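Long-range contact in putative peptidase M23 (Pseudomonas aeruginosa PAO1, PDB 2HSI), which binds a zinc ion and is probably a metalloendopeptidase of the M23 family, although its function has not been established: residues R29-P34 with P273-G278. Numbering follows the deposited sequence.
Sequences RLLNKP and PAIFIG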
loop_
_atom_site.group_PDB
_atom_site.type_symbol
_atom_site.label_atom_id
_atom_site.label_comp_id
_atom_site.label_asym_id
_atom_site.label_seq_id
_atom_site.Cartn_x
_atom_site.Cartn_y
_atom_site.Cartn_z
ATOM N N ARG A 29 14.437 7.704 7.987
ATOM C CA ARG A 29 15.565 6.997 7.383
ATOM C C ARG A 29 15.122 5.760 6.593
ATOM O O ARG A 29 15.705 5.429 5.561
ATOM C CB ARG A 29 16.594 6.618 8.459
ATOM C CG ARG A 29 17.985 6.271 7.925
ATOM C CD ARG A 29 18.653 7.454 7.222
ATOM N NE ARG A 29 19.890 7.059 6.550
ATOM C CZ ARG A 29 20.648 7.867 5.812
ATOM N NH1 ARG A 29 20.310 9.140 5.630
ATOM N NH2 ARG A 29 21.753 7.398 5.249
ATOM N N LEU A 30 14.074 5.097 7.073
ATOM C CA LEU A 30 13.546 3.904 6.416
ATOM C C LEU A 30 12.680 4.216 5.186
ATOM O O LEU A 30 12.848 3.618 4.125
ATOM C CB LEU A 30 12.735 3.075 7.417
ATOM C CG LEU A 30 12.241 1.698 6.965
ATOM C CD1 LEU A 30 13.299 0.634 7.204
ATOM C CD2 LEU A 30 10.969 1.357 7.702
ATOM N N LEU A 31 11.761 5.162 5.333
ATOM C CA LEU A 31 10.716 5.359 4.335
ATOM C C LEU A 31 11.001 6.417 3.285
ATOM O O LEU A 31 10.393 6.382 2.228
ATOM C CB LEU A 31 9.360 5.633 5.007
ATOM C CG LEU A 31 8.798 4.470 5.837
ATOM C CD1 LEU A 31 7.394 4.791 6.315
ATOM C CD2 LEU A 31 8.834 3.125 5.074
ATOM N N ASN A 32 11.906 7.355 3.562
ATOM C CA ASN A 32 12.214 8.391 2.573
ATOM C C ASN A 32 13.087 7.858 1.435
ATOM O O ASN A 32 14.316 7.959 1.476
ATOM C CB ASN A 32 12.852 9.628 3.219
ATOM C CG ASN A 32 12.802 10.847 2.320
ATOM O OD1 ASN A 32 11.775 11.142 1.703
ATOM N ND2 ASN A 32 13.917 11.572 2.248
ATOM N N LYS A 33 12.430 7.270 0.441
ATOM C CA LYS A 33 13.081 6.799 -0.785
ATOM C C LYS A 33 12.357 7.442 -1.969
ATOM O O LYS A 33 11.565 6.770 -2.664
ATOM C CB LYS A 33 13.015 5.268 -0.894
ATOM C CG LYS A 33 13.473 4.478 0.335
ATOM C CD LYS A 33 14.937 4.733 0.702
ATOM C CE LYS A 33 15.361 3.813 1.843
ATOM N NZ LYS A 33 16.419 4.406 2.701
ATOM N N PRO A 34 12.575 8.762 -2.185
ATOM C CA PRO A 34 11.761 9.431 -3.199
ATOM C C PRO A 34 12.255 9.212 -4.631
ATOM O O PRO A 34 13.044 9.999 -5.156
ATOM C CB PRO A 34 11.809 10.912 -2.784
ATOM C CG PRO A 34 13.056 11.056 -1.967
ATOM C CD PRO A 34 13.531 9.690 -1.548
ATOM N N PRO A 273 6.956 -2.587 -2.044
ATOM C CA PRO A 273 6.779 -3.116 -0.696
ATOM C C PRO A 273 8.096 -3.372 0.040
ATOM O O PRO A 273 8.097 -3.382 1.266
ATOM C CB PRO A 273 6.029 -4.432 -0.941
ATOM C CG PRO A 273 5.335 -4.207 -2.244
ATOM C CD PRO A 273 6.384 -3.506 -3.043
ATOM N N ALA A 274 9.197 -3.541 -0.705
ATOM C CA ALA A 274 10.528 -3.756 -0.116
ATOM C C ALA A 274 11.004 -2.577 0.754
ATOM O O ALA A 274 11.727 -2.781 1.716
ATOM C CB ALA A 274 11.564 -4.086 -1.191
ATOM N N ILE A 275 10.572 -1.362 0.414
ATOM C CA ILE A 275 10.869 -0.152 1.206
ATOM C C ILE A 275 10.401 -0.322 2.661
ATOM O O ILE A 275 11.142 -0.040 3.611
ATOM C CB ILE A 275 10.217 1.103 0.551
ATOM C CG1 ILE A 275 10.850 1.385 -0.818
ATOM C CG2 ILE A 275 10.292 2.358 1.472
ATOM C CD1 ILE A 275 10.117 2.421 -1.631
ATOM N N PHE A 276 9.189 -0.850 2.816
ATOM C CA PHE A 276 8.535 -0.991 4.113
ATOM C C PHE A 276 9.082 -2.122 4.983
ATOM O O PHE A 276 8.903 -2.110 6.199
ATOM C CB PHE A 276 7.025 -1.165 3.903
ATOM C CG PHE A 276 6.385 0.000 3.213
ATOM C CD1 PHE A 276 5.877 1.063 3.953
ATOM C CD2 PHE A 276 6.322 0.053 1.824
ATOM C CE1 PHE A 276 5.301 2.153 3.324
ATOM C CE2 PHE A 276 5.760 1.143 1.191
ATOM C CZ PHE A 276 5.243 2.192 1.943
ATOM N N ILE A 277 9.727 -3.102 4.363
ATOM C CA ILE A 277 10.316 -4.215 5.116
ATOM C C ILE A 277 11.826 -4.022 5.325
ATOM O O ILE A 277 12.479 -4.831 5.982
ATOM C CB ILE A 277 9.976 -5.611 4.479
ATOM C CG1 ILE A 277 10.571 -5.746 3.071
ATOM C CG2 ILE A 277 8.445 -5.849 4.473
ATOM C CD1 ILE A 277 10.339 -7.109 2.414
ATOM N N GLY A 278 12.359 -2.932 4.771
ATOM C CA GLY A 278 13.781 -2.595 4.872
ATOM C C GLY A 278 14.681 -3.216 3.812
ATOM O O GLY A 278 15.863 -3.450 4.069
HETATM O O HOH W 1 13.526 1.288 3.246
#
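Two domains, the N-terminal one and the zinc-binding peptidase domain, meet where L30 and L31 at the end of helix 26-31, and K33 just after it, touch I275 and F276 of the short, weakly bonded helix 273-277 and G278 just after it. The I275 side chain sits between L31 and K33: its CG2 lies 4.0 Å from L31 CD2 and 3.9 Å from L30 O, and also touches K33 CG. With CG2 held opposite the backbone N (CG1 chi1 -65°), the two branches divide the work, since CD1 at the end of the other one runs alongside K33 CB. L31 CD2 also reaches F276 CD1 at 3.8 Å, approaching the ring obliquely, with the two side chains nearly perpendicular. L30 extends CD1 to the backbone of G278, 4.0 Å from its CA, where a Schellman motif with positive phi ends the helix. One water joins the backbones, donating to L30 O at 2.6 Å and to I275 O at 2.8 Å. K33 folds back at chi2 (-61°), which brings NZ to R29 O at 3.1 Å and leaves only the aliphatic base of the chain against I275. Around the contact, V39 of strand 39-43 packs on I275 and F276, and V41 on L31; F280 touches K33 and I275, while F276 is backed by V264 and L266 of strand 260-266.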